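SusD homolog (Bacteroides thetaiotaomicron VPI-5482, PDB 3IV0) probably binds glycans at the outer membrane of this gut bacterium, as expected of a SusD-family lipoprotein, though its own ligand is not established. Local coordinates at residues 228-239 with 370-381. Sequence-based numbering, arbitrary orientation. Where two conformers were deposited one is given.
Sequences YRNVVSLGEELE and ALLLYAEALAAL
Y374 lays its ring against the backbone of G235, where helices 228-238 and 370-381 cross at -137° with their axes 8.5 Å apart. With CG anti to the backbone N (chi1 -176°), the side chain reaches across to the other helix. From CB outward, CG, CD1 and CD2 meet G235 CA, which stands over the ring centre, 3.6 Å from the centroid and 14° off the normal, a CH-pi contact. CE1 passes V232 O, while CE2 lies 3.5 Å from G235 C and has E239 CG near the ring plane at its edge. CZ approaches G235 C and E236 N, and OH ends 3.4 Å from E236 CG. A water in the ring plane joins this hydroxyl to E236 OE2. A CB on residue 235 would clash with Y374 CG, so the close approach depends on the missing side chain. Cutting Y374 back to an alanine would probably leave the G235 backbone without its aromatic cover and E236 without its water-linked hydroxyl.

Midway along, V232 fits as a knob into the hole formed by Y374, A377, L378 and L381; its CG2 is 3.7 Å from L378 CD2. A377 CB presses on V231 CG1 at 3.5 Å, tighter than usual for two carbons. At the far end the roles of ring and small residue are exchanged between the helices: A380 CB sits over a face of the Y228 ring but shifted toward its rim, nearest CZ, 3.5 Å from the centroid. A second water links Y228 OH to E376 OE2, which also forms a salt bridge with R435. L391 of helix 385-398 touches Y374 and L378. With no direct hydrogen bond between the segments, dispersion and CH-pi contacts join the two helices, and water mediates the polar links at both tyrosine hydroxyls.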
ATOM      1  N   TYR A 228      19.397   0.398   4.272  1.00 11.02           N
ATOM      2  CA  TYR A 228      19.532   0.717   2.867  1.00 10.01           C
ATOM      3  C   TYR A 228      20.300  -0.372   2.123  1.00 10.91           C
ATOM      4  O   TYR A 228      19.915  -0.766   1.033  1.00 11.16           O
ATOM      5  CB  TYR A 228      20.218   2.078   2.675  1.00 10.52           C
ATOM      6  CG  TYR A 228      19.342   3.300   2.876  1.00 10.06           C
ATOM      7  CD1 TYR A 228      18.125   3.452   2.223  1.00 11.39           C
ATOM      8  CD2 TYR A 228      19.788   4.371   3.645  1.00 11.61           C
ATOM      9  CE1 TYR A 228      17.387   4.613   2.347  1.00 10.60           C
ATOM     10  CE2 TYR A 228      19.049   5.520   3.775  1.00 11.31           C
ATOM     11  CZ  TYR A 228      17.848   5.654   3.119  1.00 10.66           C
ATOM     12  OH  TYR A 228      17.117   6.824   3.237  1.00 13.57           O
ATOM     13  N   ARG A 229      21.354  -0.910   2.719  1.00 12.29           N
ATOM     14  CA  ARG A 229      22.056  -2.016   2.101  1.00 12.55           C
ATOM     15  C   ARG A 229      21.164  -3.226   1.908  1.00 11.52           C
ATOM     16  O   ARG A 229      21.271  -3.983   0.925  1.00 12.38           O
ATOM     17  CB  ARG A 229      23.324  -2.370   2.913  1.00 13.00           C
ATOM     18  CG  ARG A 229      24.448  -1.395   2.736  1.00 15.62           C
ATOM     19  CD  ARG A 229      25.659  -1.836   3.565  1.00 24.04           C
ATOM     20  NE  ARG A 229      26.765  -0.915   3.360  1.00 31.43           N
ATOM     21  CZ  ARG A 229      27.860  -0.898   4.106  1.00 38.48           C
ATOM     22  NH1 ARG A 229      28.005  -1.764   5.102  1.00 39.37           N
ATOM     23  NH2 ARG A 229      28.811  -0.018   3.849  1.00 40.17           N
ATOM     24  N   ASN A 230      20.288  -3.468   2.882  1.00 11.55           N
ATOM     25  CA  ASN A 230      19.330  -4.549   2.761  1.00 10.75           C
ATOM     26  C   ASN A 230      18.433  -4.326   1.549  1.00  9.74           C
ATOM     27  O   ASN A 230      18.115  -5.241   0.827  1.00 10.59           O
ATOM     28  CB  ASN A 230      18.441  -4.636   4.004  1.00 11.57           C
ATOM     29  CG  ASN A 230      19.165  -5.150   5.247  1.00 12.87           C
ATOM     30  OD1 ASN A 230      20.289  -5.688   5.172  1.00 15.48           O
ATOM     31  ND2 ASN A 230      18.525  -4.964   6.397  1.00 12.07           N
ATOM     32  N   VAL A 231      17.988  -3.097   1.343  1.00  9.54           N
ATOM     33  CA  VAL A 231      17.111  -2.808   0.201  1.00 10.22           C
ATOM     34  C   VAL A 231      17.857  -3.042  -1.095  1.00 11.40           C
ATOM     35  O   VAL A 231      17.304  -3.592  -2.053  1.00 11.05           O
ATOM     36  CB  VAL A 231      16.562  -1.393   0.228  1.00 10.53           C
ATOM     37  CG1 VAL A 231      15.787  -1.075  -1.039  1.00 10.94           C
ATOM     38  CG2 VAL A 231      15.680  -1.172   1.456  1.00 11.12           C
ATOM     39  N   VAL A 232      19.130  -2.638  -1.157  1.00 10.95           N
ATOM     40  CA  VAL A 232      19.940  -2.917  -2.359  1.00 11.53           C
ATOM     41  C   VAL A 232      20.075  -4.416  -2.618  1.00 10.94           C
ATOM     42  O   VAL A 232      19.930  -4.892  -3.756  1.00 12.26           O
ATOM     43  CB  VAL A 232      21.309  -2.241  -2.249  1.00 12.17           C
ATOM     44  CG1 VAL A 232      22.238  -2.696  -3.367  1.00 14.19           C
ATOM     45  CG2 VAL A 232      21.145  -0.714  -2.241  1.00 14.55           C
ATOM     46  N   SER A 233      20.334  -5.170  -1.553  0.50 11.57           N
ATOM     47  CA  SER A 233      20.390  -6.623  -1.653  0.50 12.06           C
ATOM     48  C   SER A 233      19.089  -7.191  -2.223  0.50 12.05           C
ATOM     49  O   SER A 233      19.090  -8.038  -3.107  0.50 12.67           O
ATOM     50  CB  SER A 233      20.650  -7.249  -0.276  0.50 13.25           C
ATOM     51  OG  SER A 233      20.736  -8.662  -0.346  0.50 14.85           O
ATOM     52  N   LEU A 234      17.979  -6.714  -1.683  1.00 10.99           N
ATOM     53  CA  LEU A 234      16.661  -7.145  -2.111  1.00 10.45           C
ATOM     54  C   LEU A 234      16.398  -6.770  -3.565  1.00 10.96           C
ATOM     55  O   LEU A 234      15.795  -7.526  -4.331  1.00 10.72           O
ATOM     56  CB  LEU A 234      15.616  -6.520  -1.188  1.00 10.60           C
ATOM     57  CG  LEU A 234      15.558  -7.208   0.187  1.00 11.16           C
ATOM     58  CD1 LEU A 234      14.868  -6.319   1.162  1.00 11.81           C
ATOM     59  CD2 LEU A 234      14.851  -8.589   0.044  1.00 13.41           C
ATOM     60  N   GLY A 235      16.837  -5.595  -3.963  1.00 11.66           N
ATOM     61  CA  GLY A 235      16.734  -5.191  -5.375  1.00 11.28           C
ATOM     62  C   GLY A 235      17.508  -6.099  -6.305  1.00 11.91           C
ATOM     63  O   GLY A 235      17.059  -6.451  -7.381  1.00 12.83           O
ATOM     64  N   GLU A 236      18.719  -6.448  -5.899  1.00 11.68           N
ATOM     65  CA  GLU A 236      19.544  -7.352  -6.677  1.00 14.27           C
ATOM     66  C   GLU A 236      18.845  -8.692  -6.815  1.00 14.16           C
ATOM     67  O   GLU A 236      18.836  -9.287  -7.888  1.00 15.41           O
ATOM     68  CB  GLU A 236      20.921  -7.496  -6.009  1.00 15.26           C
ATOM     69  CG  GLU A 236      21.773  -6.253  -6.166  1.00 15.91           C
ATOM     70  CD  GLU A 236      23.024  -6.201  -5.293  1.00 18.57           C
ATOM     71  OE1 GLU A 236      23.210  -7.060  -4.419  1.00 20.03           O
ATOM     72  OE2 GLU A 236      23.803  -5.244  -5.477  1.00 20.13           O
ATOM     73  N   GLU A 237      18.208  -9.161  -5.753  1.00 13.43           N
ATOM     74  CA  GLU A 237      17.440 -10.397  -5.818  1.00 12.93           C
ATOM     75  C   GLU A 237      16.194 -10.255  -6.693  1.00 12.07           C
ATOM     76  O   GLU A 237      15.902 -11.143  -7.503  1.00 12.49           O
ATOM     77  CB  GLU A 237      17.054 -10.872  -4.418  1.00 14.64           C
ATOM     78  CG  GLU A 237      16.193 -12.140  -4.384  1.00 14.66           C
ATOM     79  CD  GLU A 237      16.886 -13.355  -4.930  1.00 17.91           C
ATOM     80  OE1 GLU A 237      18.129 -13.384  -5.000  1.00 20.25           O
ATOM     81  OE2 GLU A 237      16.183 -14.306  -5.295  1.00 17.15           O
ATOM     82  N   LEU A 238      15.472  -9.143  -6.553  1.00 11.51           N
ATOM     83  CA  LEU A 238      14.318  -8.884  -7.407  1.00 13.29           C
ATOM     84  C   LEU A 238      14.687  -9.029  -8.877  1.00 11.40           C
ATOM     85  O   LEU A 238      13.924  -9.579  -9.678  1.00 13.03           O
ATOM     86  CB  LEU A 238      13.802  -7.486  -7.144  1.00 12.95           C
ATOM     87  CG  LEU A 238      12.608  -7.056  -7.984  1.00 17.01           C
ATOM     88  CD1 LEU A 238      11.413  -7.908  -7.654  1.00 19.60           C
ATOM     89  CD2 LEU A 238      12.345  -5.557  -7.776  1.00 17.99           C
ATOM     90  N   GLU A 239      15.862  -8.542  -9.241  1.00 12.68           N
ATOM     91  CA  GLU A 239      16.280  -8.521 -10.632  1.00 14.25           C
ATOM     92  C   GLU A 239      16.809  -9.861 -11.119  1.00 16.25           C
ATOM     93  O   GLU A 239      17.246  -9.969 -12.270  1.00 18.28           O
ATOM     94  CB  GLU A 239      17.299  -7.412 -10.840  1.00 14.91           C
ATOM     95  CG  GLU A 239      16.652  -6.031 -10.774  1.00 16.48           C
ATOM     96  CD  GLU A 239      15.531  -5.902 -11.785  1.00 18.99           C
ATOM     97  OE1 GLU A 239      15.807  -5.573 -12.961  1.00 21.64           O
ATOM     98  OE2 GLU A 239      14.375  -6.182 -11.425  1.00 18.06           O
ATOM     99  N   ALA A 370       8.843  -0.983  -6.862  1.00  9.48           N
ATOM    100  CA  ALA A 370       9.993  -1.669  -6.314  1.00  9.66           C
ATOM    101  C   ALA A 370      11.293  -1.221  -6.962  1.00  9.73           C
ATOM    102  O   ALA A 370      12.270  -1.014  -6.263  1.00 10.14           O
ATOM    103  CB  ALA A 370       9.812  -3.169  -6.442  1.00 10.11           C
ATOM    104  N   LEU A 371      11.258  -0.955  -8.258  1.00  9.81           N
ATOM    105  CA  LEU A 371      12.453  -0.436  -8.921  1.00  9.67           C
ATOM    106  C   LEU A 371      12.819   0.917  -8.345  1.00  9.60           C
ATOM    107  O   LEU A 371      13.987   1.245  -8.226  1.00 10.29           O
ATOM    108  CB  LEU A 371      12.220  -0.333 -10.447  1.00 10.83           C
ATOM    109  CG  LEU A 371      12.057  -1.642 -11.169  1.00 11.77           C
ATOM    110  CD1 LEU A 371      11.724  -1.367 -12.645  1.00 14.56           C
ATOM    111  CD2 LEU A 371      13.321  -2.524 -11.026  1.00 14.83           C
ATOM    112  N   LEU A 372      11.817   1.742  -8.047  1.00 10.30           N
ATOM    113  CA  LEU A 372      12.080   3.065  -7.467  1.00 10.01           C
ATOM    114  C   LEU A 372      12.574   2.973  -6.056  1.00 10.40           C
ATOM    115  O   LEU A 372      13.415   3.762  -5.655  1.00 10.30           O
ATOM    116  CB  LEU A 372      10.864   3.975  -7.589  1.00  9.96           C
ATOM    117  CG  LEU A 372      10.475   4.365  -9.030  1.00 10.44           C
ATOM    118  CD1 LEU A 372       9.089   5.004  -9.074  1.00 12.94           C
ATOM    119  CD2 LEU A 372      11.540   5.254  -9.704  1.00 12.98           C
ATOM    120  N   LEU A 373      12.119   1.999  -5.274  1.00 10.55           N
ATOM    121  CA  LEU A 373      12.678   1.781  -3.936  1.00 10.35           C
ATOM    122  C   LEU A 373      14.148   1.387  -3.985  1.00 10.15           C
ATOM    123  O   LEU A 373      14.957   1.824  -3.175  1.00 10.63           O
ATOM    124  CB  LEU A 373      11.892   0.713  -3.184  1.00 10.48           C
ATOM    125  CG  LEU A 373      10.418   0.998  -2.850  1.00 10.86           C
ATOM    126  CD1 LEU A 373       9.875  -0.167  -2.010  1.00 13.53           C
ATOM    127  CD2 LEU A 373      10.247   2.352  -2.152  1.00 13.06           C
ATOM    128  N   TYR A 374      14.485   0.512  -4.924  1.00 10.41           N
ATOM    129  CA  TYR A 374      15.859   0.087  -5.175  1.00 10.06           C
ATOM    130  C   TYR A 374      16.707   1.312  -5.542  1.00  9.84           C
ATOM    131  O   TYR A 374      17.737   1.575  -4.940  1.00 11.12           O
ATOM    132  CB  TYR A 374      15.819  -0.975  -6.271  1.00  9.58           C
ATOM    133  CG  TYR A 374      17.085  -1.643  -6.670  1.00 10.70           C
ATOM    134  CD1 TYR A 374      18.269  -1.470  -5.996  1.00 12.80           C
ATOM    135  CD2 TYR A 374      17.065  -2.536  -7.722  1.00 11.79           C
ATOM    136  CE1 TYR A 374      19.422  -2.150  -6.399  1.00 13.74           C
ATOM    137  CE2 TYR A 374      18.199  -3.208  -8.110  1.00 12.41           C
ATOM    138  CZ  TYR A 374      19.372  -2.993  -7.468  1.00 14.27           C
ATOM    139  OH  TYR A 374      20.527  -3.626  -7.880  1.00 17.60           O
ATOM    140  N   ALA A 375      16.210   2.119  -6.474  1.00  9.84           N
ATOM    141  CA  ALA A 375      16.913   3.347  -6.822  1.00 11.34           C
ATOM    142  C   ALA A 375      17.074   4.258  -5.610  1.00 10.77           C
ATOM    143  O   ALA A 375      18.141   4.859  -5.416  1.00 10.89           O
ATOM    144  CB  ALA A 375      16.179   4.081  -7.922  1.00 10.79           C
ATOM    145  N   GLU A 376      16.021   4.444  -4.818  1.00  9.68           N
ATOM    146  CA  GLU A 376      16.075   5.306  -3.667  1.00 10.26           C
ATOM    147  C   GLU A 376      17.177   4.880  -2.715  1.00 10.39           C
ATOM    148  O   GLU A 376      17.928   5.718  -2.202  1.00 11.39           O
ATOM    149  CB  GLU A 376      14.723   5.243  -2.951  1.00 10.76           C
ATOM    150  CG  GLU A 376      14.672   5.987  -1.651  1.00 12.32           C
ATOM    151  CD  GLU A 376      13.332   5.908  -0.968  1.00 16.83           C
ATOM    152  OE1 GLU A 376      12.339   5.645  -1.648  1.00 16.58           O
ATOM    153  OE2 GLU A 376      13.299   6.140   0.268  1.00 19.88           O
ATOM    154  N   ALA A 377      17.280   3.592  -2.424  1.00 11.04           N
ATOM    155  CA  ALA A 377      18.272   3.072  -1.490  1.00 10.76           C
ATOM    156  C   ALA A 377      19.665   3.278  -2.042  1.00 11.10           C
ATOM    157  O   ALA A 377      20.578   3.679  -1.314  1.00 11.99           O
ATOM    158  CB  ALA A 377      18.019   1.571  -1.149  1.00 11.41           C
ATOM    159  N   LEU A 378      19.856   2.985  -3.307  1.00 11.63           N
ATOM    160  CA  LEU A 378      21.174   3.211  -3.933  1.00 13.03           C
ATOM    161  C   LEU A 378      21.547   4.669  -3.843  1.00 12.62           C
ATOM    162  O   LEU A 378      22.698   5.008  -3.480  1.00 14.88           O
ATOM    163  CB  LEU A 378      21.159   2.814  -5.390  1.00 15.95           C
ATOM    164  CG  LEU A 378      21.280   1.337  -5.653  1.00 17.16           C
ATOM    165  CD1 LEU A 378      21.000   1.084  -7.132  1.00 18.61           C
ATOM    166  CD2 LEU A 378      22.683   0.846  -5.253  1.00 23.11           C
ATOM    167  N   ALA A 379      20.620   5.564  -4.191  1.00 12.70           N
ATOM    168  CA  ALA A 379      20.924   6.967  -4.161  1.00 13.97           C
ATOM    169  C   ALA A 379      21.259   7.439  -2.750  1.00 15.05           C
ATOM    170  O   ALA A 379      22.168   8.253  -2.539  1.00 16.86           O
ATOM    171  CB  ALA A 379      19.788   7.775  -4.770  1.00 12.92           C
ATOM    172  N   ALA A 380      20.624   6.857  -1.745  1.00 12.46           N
ATOM    173  CA  ALA A 380      20.833   7.302  -0.362  1.00 14.13           C
ATOM    174  C   ALA A 380      22.192   6.841   0.100  1.00 16.15           C
ATOM    175  O   ALA A 380      22.868   7.569   0.842  1.00 17.82           O
ATOM    176  CB  ALA A 380      19.708   6.737   0.566  1.00 12.90           C
ATOM    177  N   LEU A 381      22.643   5.705  -0.366  1.00 15.17           N
ATOM    178  CA  LEU A 381      23.956   5.199  -0.011  1.00 17.59           C
ATOM    179  C   LEU A 381      25.065   5.942  -0.728  1.00 17.74           C
ATOM    180  O   LEU A 381      26.164   6.044  -0.186  1.00 19.73           O
ATOM    181  CB  LEU A 381      24.072   3.726  -0.300  1.00 15.57           C
ATOM    182  CG  LEU A 381      23.248   2.845   0.663  1.00 16.18           C
ATOM    183  CD1 LEU A 381      23.105   1.437   0.092  1.00 17.15           C
ATOM    184  CD2 LEU A 381      23.829   2.799   2.115  1.00 16.55           C
TER
HETATM  185  O   HOH W   1      14.586   6.695   2.483  1.00 15.54           O
HETATM  186  O   HOH W   2      23.098  -3.065  -6.992  1.00 19.09           O